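Local structure of 2-oxoglutarate-dependent dioxygenase DAO (Oryza sativa subsp. indica, 6KUN) at residues Val172-Gly177 against Asn229-Val234; Tyr160-Val165 against Val237-Arg242; Pro5-Arg10 against Ala18-Arg23. The protein probably catalyses the iron- and 2-oxoglutarate-dependent oxidation of the auxin indole-3-acetic acid to inactive 2-oxoindole-3-acetic acid. One frame throughout, in Å; residues are numbered along the deposited sequence.

Interaction 1: residues Val172-Gly177 against Asn229-Val234. With AKG (2-oxoglutaric acid), chain G; IAC (1H-indol-3-ylacetic acid), chain H.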
loop_
_atom_site.group_PDB
_atom_site.type_symbol
_atom_site.label_atom_id
_atom_site.label_comp_id
_atom_site.label_asym_id
_atom_site.label_seq_id
_atom_site.Cartn_x
_atom_site.Cartn_y
_atom_site.Cartn_z
ATOM N N VAL B 172 18.188 19.058 -7.156
ATOM C CA VAL B 172 17.218 19.646 -8.074
ATOM C C VAL B 172 17.664 19.467 -9.526
ATOM O O VAL B 172 18.722 19.954 -9.924
ATOM C CB VAL B 172 17.001 21.140 -7.777
ATOM C CG1 VAL B 172 15.967 21.658 -8.783
ATOM C CG2 VAL B 172 16.552 21.378 -6.361
ATOM N N HIS B 173 16.785 18.902 -10.343
ATOM C CA HIS B 173 17.097 18.691 -11.739
ATOM C C HIS B 173 15.798 18.552 -12.510
ATOM O O HIS B 173 14.715 18.414 -11.933
ATOM C CB HIS B 173 17.927 17.429 -11.921
ATOM C CG HIS B 173 17.172 16.189 -11.552
ATOM N ND1 HIS B 173 16.731 15.942 -10.267
ATOM C CD2 HIS B 173 16.736 15.152 -12.298
ATOM C CE1 HIS B 173 16.086 14.792 -10.232
ATOM N NE2 HIS B 173 16.080 14.293 -11.451
ATOM N N THR B 174 15.935 18.545 -13.826
ATOM C CA THR B 174 14.865 18.164 -14.738
ATOM C C THR B 174 15.277 16.815 -15.315
ATOM O O THR B 174 16.452 16.499 -15.360
ATOM C CB THR B 174 14.646 19.175 -15.869
ATOM O OG1 THR B 174 15.871 19.344 -16.611
ATOM C CG2 THR B 174 14.126 20.518 -15.341
ATOM N N ASP B 175 14.300 16.057 -15.787
ATOM C CA ASP B 175 14.592 14.915 -16.631
ATOM C C ASP B 175 14.946 15.418 -18.024
ATOM O O ASP B 175 14.280 16.313 -18.542
ATOM C CB ASP B 175 13.382 13.984 -16.728
ATOM C CG ASP B 175 12.962 13.418 -15.387
ATOM O OD1 ASP B 175 13.792 13.392 -14.454
ATOM O OD2 ASP B 175 11.803 12.989 -15.275
ATOM N N SER B 176 15.944 14.790 -18.666
ATOM C CA SER B 176 16.355 15.240 -19.993
ATOM C C SER B 176 15.321 14.876 -21.055
ATOM O O SER B 176 15.213 15.569 -22.084
ATOM C CB SER B 176 17.702 14.608 -20.379
ATOM O OG SER B 176 17.606 13.201 -20.368
ATOM N N GLY B 177 14.549 13.813 -20.806
ATOM C CA GLY B 177 13.677 13.220 -21.793
ATOM C C GLY B 177 12.344 13.921 -21.968
ATOM O O GLY B 177 12.125 15.043 -21.512
ATOM N N ASN B 229 9.134 21.924 -18.585
ATOM C CA ASN B 229 10.036 20.906 -18.055
ATOM C C ASN B 229 10.247 21.190 -16.566
ATOM O O ASN B 229 10.895 22.170 -16.184
ATOM C CB ASN B 229 11.350 20.869 -18.821
ATOM C CG ASN B 229 11.971 22.216 -19.012
ATOM O OD1 ASN B 229 11.275 23.243 -19.151
ATOM N ND2 ASN B 229 13.294 22.242 -19.054
ATOM N N VAL B 230 9.681 20.327 -15.723
ATOM C CA VAL B 230 9.495 20.656 -14.319
ATOM C C VAL B 230 10.768 20.357 -13.540
ATOM O O VAL B 230 11.379 19.302 -13.694
ATOM C CB VAL B 230 8.278 19.890 -13.764
ATOM C CG1 VAL B 230 8.436 18.331 -13.911
ATOM C CG2 VAL B 230 8.051 20.263 -12.322
ATOM N N LYS B 231 11.189 21.304 -12.705
ATOM C CA LYS B 231 12.285 21.059 -11.792
ATOM C C LYS B 231 11.744 20.298 -10.594
ATOM O O LYS B 231 10.665 20.633 -10.080
ATOM C CB LYS B 231 12.963 22.339 -11.346
ATOM C CG LYS B 231 13.627 23.126 -12.469
ATOM C CD LYS B 231 14.359 24.339 -11.878
ATOM C CE LYS B 231 15.130 25.123 -12.946
ATOM N NZ LYS B 231 15.793 26.323 -12.362
ATOM N N HIS B 232 12.496 19.266 -10.180
ATOM C CA HIS B 232 12.068 18.443 -9.071
ATOM C C HIS B 232 13.263 17.934 -8.284
ATOM O O HIS B 232 14.402 17.893 -8.764
ATOM C CB HIS B 232 11.176 17.257 -9.502
ATOM C CG HIS B 232 11.826 16.307 -10.465
ATOM N ND1 HIS B 232 11.947 16.576 -11.808
ATOM C CD2 HIS B 232 12.347 15.072 -10.286
ATOM C CE1 HIS B 232 12.537 15.563 -12.411
ATOM N NE2 HIS B 232 12.786 14.635 -11.512
ATOM N N ARG B 233 12.961 17.552 -7.047
ATOM C CA ARG B 233 13.941 16.993 -6.139
ATOM C C ARG B 233 13.212 16.018 -5.216
ATOM O O ARG B 233 11.989 15.864 -5.275
ATOM C CB ARG B 233 14.643 18.100 -5.352
ATOM C CG ARG B 233 13.746 18.726 -4.311
ATOM C CD ARG B 233 14.305 20.025 -3.753
ATOM N NE ARG B 233 13.400 20.575 -2.740
ATOM C CZ ARG B 233 13.666 21.647 -2.001
ATOM N NH1 ARG B 233 14.813 22.287 -2.163
ATOM N NH2 ARG B 233 12.780 22.077 -1.100
ATOM N N VAL B 234 13.968 15.383 -4.340
ATOM C CA VAL B 234 13.400 14.466 -3.353
ATOM C C VAL B 234 14.060 14.725 -2.006
ATOM O O VAL B 234 15.251 14.427 -1.834
ATOM C CB VAL B 234 13.590 13.000 -3.766
ATOM C CG1 VAL B 234 13.109 12.095 -2.632
ATOM C CG2 VAL B 234 12.821 12.712 -5.029
HETATM C C1 AKG G . 13.263 11.330 -11.040
HETATM O O1 AKG G . 12.125 10.830 -11.169
HETATM O O2 AKG G . 13.998 11.565 -12.024
HETATM C C2 AKG G . 13.750 11.651 -9.701
HETATM O O5 AKG G . 14.057 12.797 -9.418
HETATM C C3 AKG G . 13.871 10.555 -8.669
HETATM C C4 AKG G . 12.656 9.640 -8.755
HETATM C C5 AKG G . 12.764 8.560 -7.706
HETATM O O3 AKG G . 11.938 8.556 -6.766
HETATM O O4 AKG G . 13.674 7.710 -7.816
HETATM C C IAC H . 21.172 13.473 -17.730
HETATM C C1 IAC H . 21.666 12.258 -17.394
HETATM C C2 IAC H . 22.586 12.124 -16.324
HETATM C C3 IAC H . 22.975 13.235 -15.616
HETATM C C4 IAC H . 22.458 14.473 -15.954
HETATM C C5 IAC H . 21.589 14.580 -17.010
HETATM C C7 IAC H . 21.130 11.356 -18.232
HETATM C C8 IAC H . 20.286 12.005 -19.114
HETATM C C17 IAC H . 21.290 9.846 -18.382
HETATM C C18 IAC H . 20.433 9.061 -17.404
HETATM N N IAC H . 20.317 13.326 -18.798
HETATM O O2 IAC H . 20.901 7.990 -16.928
HETATM O O3 IAC H . 19.275 9.457 -17.100
HETATM O O HOH W 1 11.492 17.308 -15.483
#
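The imidazoles of His173 and His232 meet obliquely, planes 53° apart, so neither a stack nor an edge-to-face pair results. CE1 of His232 lies over one face of the His173 ring, offset toward its rim, and the faces of the His232 ring meet O and ND1 of His173. At its edge, in plane, each ring has O2 of the 2-oxoglutarate; the His232 edge also meets OD1 of Asp175 and O of Val230. This is the His-X-Asp...His facial triad of the double-stranded beta-helix (jelly-roll) dioxygenases, the predicted iron ligands. The two NE2 atoms, of His173 and of His232, stand 3.3 Å apart without bonding to each other; each makes a weak hydrogen bond to O2 of 2-oxoglutarate. ND1 of His173 is hydrogen-bonded to Gln171 O.

Both rings leave the same face of the sheet because the two residues form an antiparallel hydrogen-bonded pair. His173 N donates to His232 O and His232 N to His173 O, each at 3.0 Å and 163°. In both residues CG sits between the backbone N and the carbonyl carbon, and the rings converge. A weak bond from ND1 to Val230 O helps fix the rotation of the His232 ring.

Asp175 brings its carboxylate nearly perpendicular to that ring, the planes 81° apart, while Thr180 holds OD2. Val172 CG2 makes an aliphatic contact with Arg233 CD at 3.7 Å, and the Thr174 CG2 methyl lies against Val230 O. Beyond the triad, Ser176 OG lies 3.1 Å from the indole N of the bound auxin. A water bridges the segments, accepting from Asp175 N and donating to Val230 O at 2.7 Å.

Interaction 2: residues Tyr160-Val165 against Val237-Arg242. With AKG (2-oxoglutaric acid), chain G.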
loop_
_atom_site.group_PDB
_atom_site.type_symbol
_atom_site.label_atom_id
_atom_site.label_comp_id
_atom_site.label_asym_id
_atom_site.label_seq_id
_atom_site.Cartn_x
_atom_site.Cartn_y
_atom_site.Cartn_z
ATOM N N TYR B 160 17.698 5.382 3.251
ATOM C CA TYR B 160 17.623 6.360 4.314
ATOM C C TYR B 160 17.868 5.726 5.673
ATOM O O TYR B 160 17.626 4.532 5.879
ATOM C CB TYR B 160 16.248 7.016 4.309
ATOM C CG TYR B 160 15.920 7.837 3.080
ATOM C CD1 TYR B 160 16.925 8.439 2.327
ATOM C CD2 TYR B 160 14.599 8.029 2.696
ATOM C CE1 TYR B 160 16.627 9.206 1.239
ATOM C CE2 TYR B 160 14.285 8.799 1.599
ATOM C CZ TYR B 160 15.303 9.381 0.876
ATOM O OH TYR B 160 14.986 10.145 -0.201
ATOM N N THR B 161 18.342 6.553 6.604
ATOM C CA THR B 161 18.560 6.177 7.989
ATOM C C THR B 161 18.146 7.356 8.858
ATOM O O THR B 161 17.731 8.425 8.361
ATOM C CB THR B 161 20.025 5.840 8.226
ATOM O OG1 THR B 161 20.749 7.075 8.178
ATOM C CG2 THR B 161 20.564 4.866 7.140
ATOM N N GLN B 162 18.277 7.189 10.173
ATOM C CA GLN B 162 17.942 8.305 11.064
ATOM C C GLN B 162 18.773 9.543 10.724
ATOM O O GLN B 162 18.287 10.676 10.831
ATOM C CB GLN B 162 18.143 7.901 12.527
ATOM C CG GLN B 162 17.222 6.772 13.020
ATOM C CD GLN B 162 15.804 7.233 13.361
ATOM O OE1 GLN B 162 15.482 8.427 13.296
ATOM N NE2 GLN B 162 14.945 6.280 13.724
ATOM N N ASP B 163 20.016 9.344 10.276
ATOM C CA ASP B 163 20.896 10.463 9.963
ATOM C C ASP B 163 20.544 11.167 8.652
ATOM O O ASP B 163 21.039 12.276 8.412
ATOM C CB ASP B 163 22.337 9.956 9.903
ATOM C CG ASP B 163 22.807 9.390 11.229
ATOM O OD1 ASP B 163 22.165 9.703 12.264
ATOM O OD2 ASP B 163 23.805 8.634 11.237
ATOM N N SER B 164 19.723 10.534 7.794
ATOM C CA SER B 164 19.364 11.107 6.498
ATOM C C SER B 164 18.209 12.083 6.612
ATOM O O SER B 164 18.031 12.904 5.727
ATOM C CB SER B 164 18.920 9.994 5.534
ATOM O OG SER B 164 19.991 9.114 5.256
ATOM N N VAL B 165 17.394 11.978 7.663
ATOM C CA VAL B 165 16.164 12.739 7.720
ATOM C C VAL B 165 16.446 14.238 7.706
ATOM O O VAL B 165 17.258 14.754 8.494
ATOM C CB VAL B 165 15.333 12.350 8.959
ATOM C CG1 VAL B 165 14.150 13.308 9.053
ATOM C CG2 VAL B 165 14.868 10.912 8.872
ATOM N N VAL B 237 12.382 12.365 4.052
ATOM C CA VAL B 237 11.357 12.753 4.995
ATOM C C VAL B 237 11.150 11.708 6.069
ATOM O O VAL B 237 10.357 11.941 6.994
ATOM C CB VAL B 237 10.031 13.070 4.277
ATOM C CG1 VAL B 237 10.259 14.131 3.182
ATOM C CG2 VAL B 237 9.422 11.812 3.686
ATOM N N ALA B 238 11.854 10.582 6.001
ATOM C CA ALA B 238 11.683 9.531 6.995
ATOM C C ALA B 238 12.937 8.687 7.045
ATOM O O ALA B 238 13.751 8.690 6.113
ATOM C CB ALA B 238 10.471 8.650 6.682
ATOM N N ALA B 239 13.082 7.945 8.144
ATOM C CA ALA B 239 14.270 7.136 8.379
ATOM C C ALA B 239 14.135 5.715 7.847
ATOM O O ALA B 239 14.746 4.794 8.400
ATOM C CB ALA B 239 14.592 7.103 9.882
ATOM N N VAL B 240 13.329 5.507 6.812
ATOM C CA VAL B 240 13.194 4.184 6.198
ATOM C C VAL B 240 13.489 4.264 4.702
ATOM O O VAL B 240 13.322 5.325 4.088
ATOM C CB VAL B 240 11.786 3.609 6.447
ATOM C CG1 VAL B 240 11.492 3.594 7.933
ATOM C CG2 VAL B 240 10.738 4.454 5.732
ATOM N N PRO B 241 13.963 3.188 4.084
ATOM C CA PRO B 241 14.253 3.234 2.642
ATOM C C PRO B 241 13.033 3.634 1.817
ATOM O O PRO B 241 11.912 3.194 2.082
ATOM C CB PRO B 241 14.681 1.800 2.316
ATOM C CG PRO B 241 15.076 1.196 3.628
ATOM C CD PRO B 241 14.276 1.885 4.692
ATOM N N ARG B 242 13.272 4.440 0.787
ATOM C CA ARG B 242 12.230 4.824 -0.159
ATOM C C ARG B 242 12.429 4.106 -1.494
ATOM O O ARG B 242 13.478 4.229 -2.126
ATOM C CB ARG B 242 12.227 6.338 -0.369
ATOM C CG ARG B 242 11.369 6.802 -1.536
ATOM C CD ARG B 242 11.341 8.318 -1.632
ATOM N NE ARG B 242 10.586 8.779 -2.793
ATOM C CZ ARG B 242 11.033 8.729 -4.044
ATOM N NH1 ARG B 242 12.238 8.238 -4.299
ATOM N NH2 ARG B 242 10.277 9.171 -5.039
HETATM C C1 AKG G . 13.263 11.330 -11.040
HETATM O O1 AKG G . 12.125 10.830 -11.169
HETATM O O2 AKG G . 13.998 11.565 -12.024
HETATM C C2 AKG G . 13.750 11.651 -9.701
HETATM O O5 AKG G . 14.057 12.797 -9.418
HETATM C C3 AKG G . 13.871 10.555 -8.669
HETATM C C4 AKG G . 12.656 9.640 -8.755
HETATM C C5 AKG G . 12.764 8.560 -7.706
HETATM O O3 AKG G . 11.938 8.556 -6.766
HETATM O O4 AKG G . 13.674 7.710 -7.816
#
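Tyr160 takes the largest share of the contact, lying against Ala238, Val240 and Arg242, where the turn between strands 151-158 and 168-173 meets the loop between strands 232-235 and 242-249 of the jelly roll. No hydrogen bond crosses between the segments.

The first kind of contact sets carbon against carbonyl oxygen. Val240 O lies at the edge of the Tyr160 ring, near its plane, 3.3 Å from CD2, and Ala238 O is 3.5 Å from Tyr160 CB. CG of Tyr160 stands anti to its carbonyl carbon (chi1 -65°), which directs the ring along the opposing loop toward Arg242. There the two side chains run side by side in the same direction, and Tyr160 CE2 touches Arg242 CB at 3.8 Å.

Van der Waals packing makes up the second kind. Val165 CG2 rests against the peptide between Ala238 and Ala239 and forms an apolar methyl pair with Ala239 CB at 4.0 Å. From the other segment, Ala239 CB reaches the bent side chain of Gln162, closest to its CD at 3.7 Å.

Polar bonds shape residues 160-165 from within. Ser164 N donates to Thr161 O at 3.0 Å and closes the turn, with a weak bond from Thr161 N to Ser164 OG beside it.

Arg242, extended from CG to NE, sends NH1 and NH2 to O3 of 2-oxoglutarate, although the position of that oxygen is uncertain. The chemistry implies a division along one side chain: its CB packs on tyrosine, while its cationic end is placed to pair with the cosubstrate's distal carboxylate.

Interaction 3: residues Pro5-Arg10 against Ala18-Arg23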
loop_
_atom_site.group_PDB
_atom_site.type_symbol
_atom_site.label_atom_id
_atom_site.label_comp_id
_atom_site.label_asym_id
_atom_site.label_seq_id
_atom_site.Cartn_x
_atom_site.Cartn_y
_atom_site.Cartn_z
ATOM N N PRO B 5 -2.504 18.749 -10.027
ATOM C CA PRO B 5 -3.748 18.327 -10.673
ATOM C C PRO B 5 -3.739 16.831 -10.897
ATOM O O PRO B 5 -2.684 16.242 -11.161
ATOM C CB PRO B 5 -3.751 19.076 -12.018
ATOM C CG PRO B 5 -2.657 20.034 -11.953
ATOM C CD PRO B 5 -1.673 19.559 -10.930
ATOM N N ALA B 6 -4.933 16.235 -10.800
ATOM C CA ALA B 6 -5.160 14.814 -11.060
ATOM C C ALA B 6 -5.985 14.684 -12.335
ATOM O O ALA B 6 -7.010 15.354 -12.481
ATOM C CB ALA B 6 -5.875 14.142 -9.878
ATOM N N ILE B 7 -5.521 13.842 -13.252
ATOM C CA ILE B 7 -6.119 13.656 -14.566
ATOM C C ILE B 7 -6.599 12.223 -14.674
ATOM O O ILE B 7 -5.826 11.289 -14.438
ATOM C CB ILE B 7 -5.106 13.967 -15.699
ATOM C CG1 ILE B 7 -4.611 15.416 -15.612
ATOM C CG2 ILE B 7 -5.718 13.686 -17.083
ATOM C CD1 ILE B 7 -5.720 16.452 -15.725
ATOM N N ASP B 8 -7.848 12.043 -15.059
ATOM C CA ASP B 8 -8.381 10.697 -15.276
ATOM C C ASP B 8 -8.264 10.350 -16.757
ATOM O O ASP B 8 -8.907 10.985 -17.605
ATOM C CB ASP B 8 -9.831 10.585 -14.797
ATOM C CG ASP B 8 -10.384 9.186 -14.959
ATOM O OD1 ASP B 8 -10.331 8.646 -16.076
ATOM O OD2 ASP B 8 -10.857 8.612 -13.960
ATOM N N LEU B 9 -7.439 9.345 -17.062
ATOM C CA LEU B 9 -7.050 9.061 -18.432
ATOM C C LEU B 9 -8.180 8.409 -19.207
ATOM O O LEU B 9 -8.255 8.556 -20.433
ATOM C CB LEU B 9 -5.850 8.111 -18.474
ATOM C CG LEU B 9 -4.481 8.632 -18.068
ATOM C CD1 LEU B 9 -3.401 7.529 -18.193
ATOM C CD2 LEU B 9 -4.141 9.796 -18.939
ATOM N N ARG B 10 -9.044 7.637 -18.528
ATOM C CA ARG B 10 -10.203 7.083 -19.221
ATOM C C ARG B 10 -11.130 8.222 -19.643
ATOM O O ARG B 10 -11.699 8.214 -20.737
ATOM C CB ARG B 10 -10.916 6.068 -18.331
ATOM C CG ARG B 10 -9.970 5.216 -17.476
ATOM C CD ARG B 10 -10.669 4.202 -16.541
ATOM N NE ARG B 10 -10.979 4.763 -15.221
ATOM C CZ ARG B 10 -10.788 4.134 -14.055
ATOM N NH1 ARG B 10 -10.253 2.908 -14.014
ATOM N NH2 ARG B 10 -11.098 4.750 -12.925
ATOM N N ALA B 18 -13.504 16.564 -22.982
ATOM C CA ALA B 18 -12.850 17.752 -23.498
ATOM C C ALA B 18 -12.344 18.612 -22.354
ATOM O O ALA B 18 -11.246 19.169 -22.433
ATOM C CB ALA B 18 -13.822 18.559 -24.369
ATOM N N GLU B 19 -13.124 18.716 -21.282
ATOM C CA GLU B 19 -12.678 19.473 -20.133
ATOM C C GLU B 19 -11.457 18.834 -19.481
ATOM O O GLU B 19 -10.562 19.554 -18.989
ATOM C CB GLU B 19 -13.835 19.606 -19.142
ATOM C CG GLU B 19 -13.471 20.391 -17.897
ATOM C CD GLU B 19 -14.559 20.416 -16.878
ATOM O OE1 GLU B 19 -15.594 19.741 -17.092
ATOM O OE2 GLU B 19 -14.397 21.129 -15.870
ATOM N N GLU B 20 -11.398 17.495 -19.467
ATOM C CA GLU B 20 -10.284 16.799 -18.802
ATOM C C GLU B 20 -9.006 16.947 -19.619
ATOM O O GLU B 20 -7.906 17.097 -19.055
ATOM C CB GLU B 20 -10.606 15.331 -18.597
ATOM C CG GLU B 20 -9.694 14.565 -17.613
ATOM C CD GLU B 20 -9.936 14.960 -16.187
ATOM O OE1 GLU B 20 -9.331 14.332 -15.296
ATOM O OE2 GLU B 20 -10.729 15.895 -15.943
ATOM N N THR B 21 -9.134 16.901 -20.953
ATOM C CA THR B 21 -7.995 17.104 -21.831
ATOM C C THR B 21 -7.409 18.503 -21.672
ATOM O O THR B 21 -6.185 18.688 -21.690
ATOM C CB THR B 21 -8.443 16.867 -23.275
ATOM O OG1 THR B 21 -8.747 15.465 -23.457
ATOM C CG2 THR B 21 -7.374 17.273 -24.255
ATOM N N ALA B 22 -8.271 19.498 -21.522
ATOM C CA ALA B 22 -7.789 20.840 -21.302
ATOM C C ALA B 22 -7.161 20.974 -19.927
ATOM O O ALA B 22 -6.225 21.760 -19.750
ATOM C CB ALA B 22 -8.924 21.845 -21.443
ATOM N N ARG B 23 -7.654 20.235 -18.937
ATOM C CA ARG B 23 -6.982 20.228 -17.644
ATOM C C ARG B 23 -5.598 19.622 -17.773
ATOM O O ARG B 23 -4.654 20.075 -17.119
ATOM C CB ARG B 23 -7.804 19.458 -16.607
ATOM C CG ARG B 23 -9.075 20.205 -16.178
ATOM C CD ARG B 23 -9.741 19.554 -14.967
ATOM N NE ARG B 23 -8.803 19.399 -13.871
ATOM C CZ ARG B 23 -8.426 18.226 -13.361
ATOM N NH1 ARG B 23 -8.937 17.088 -13.813
ATOM N NH2 ARG B 23 -7.557 18.217 -12.392
#
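Glu20 and Arg23, one turn apart on helix 18-30, face strand 6-8 and make all the contacts of residues 18-23 with it. The short axes of strand 6-8 and helix 18-23 approach to 8.5 Å with their N-to-C directions 141° apart, a distance that the two long polar side chains span.

Glu20 comes first. A bend at chi2 folds its carboxylate toward the strand, where OE1 accepts from Asp8 N at 2.7 Å. The bond is nearly straight, 172° at the hydrogen, and uses the anti lone pair, away from OE2. The same OE1 lies 3.4 Å from Ile7 CA, while Glu20 CG passes near Asp8 O. The carboxylate of Asp8 turns elsewhere, OD1 bonding to Leu11 N. OE2 of Glu20 turns toward Arg23 and forms a salt bridge with Arg23 NH1 at 3.0 Å, its hydrogen bond weak, which probably steadies both groups.

Arg23 follows, bent at chi3 (54°), so that the end of its guanidinium turns onto the strand. NH1 and NH2 both donate to Ala6 O, each at 2.9 Å; the oxygen lies in the guanidinium plane, but NH2 approaches from above the carbonyl plane. Ile7 CD1 covers one guanidinium face, offset toward the rim, and also touches Arg23 CB at 3.8 Å. Pro5 CB stands 3.9 Å from Arg23 NH2. A leucine in place of Arg23 would probably leave Ala6 O without these two donors and Glu20 OE2 without its ionic mate, the carboxylate then held by Asp8 N with less support.

Strand 6-8 also bonds through its backbone to strand 33-37. Strand 6-8, helix 18-30 and strand 33-37 thus form a beta-alpha-beta crossover with parallel strands, at one end of the main sheet.

Overall arrangement
Interactions 1 and 2 both touch the cosubstrate. Their centres are 22 Å apart, yet 2-oxoglutarate meets residues of each: its C1 end lies by the triad of interaction 1, its C5 carboxylate by Arg242 of interaction 2. The side chains of Arg242 and His232 are about 8 Å apart. Direct packing also joins the two, with Val234 CG1 3.6 Å from Tyr160 OH. Along the chain, 172-177 and 229-234 both fall between 160-165 and 237-242. Interaction 3 closes earlier in sequence and stands apart, its nearest atoms about 10 Å from interaction 1 and about 16 Å from interaction 2, away from both ligands.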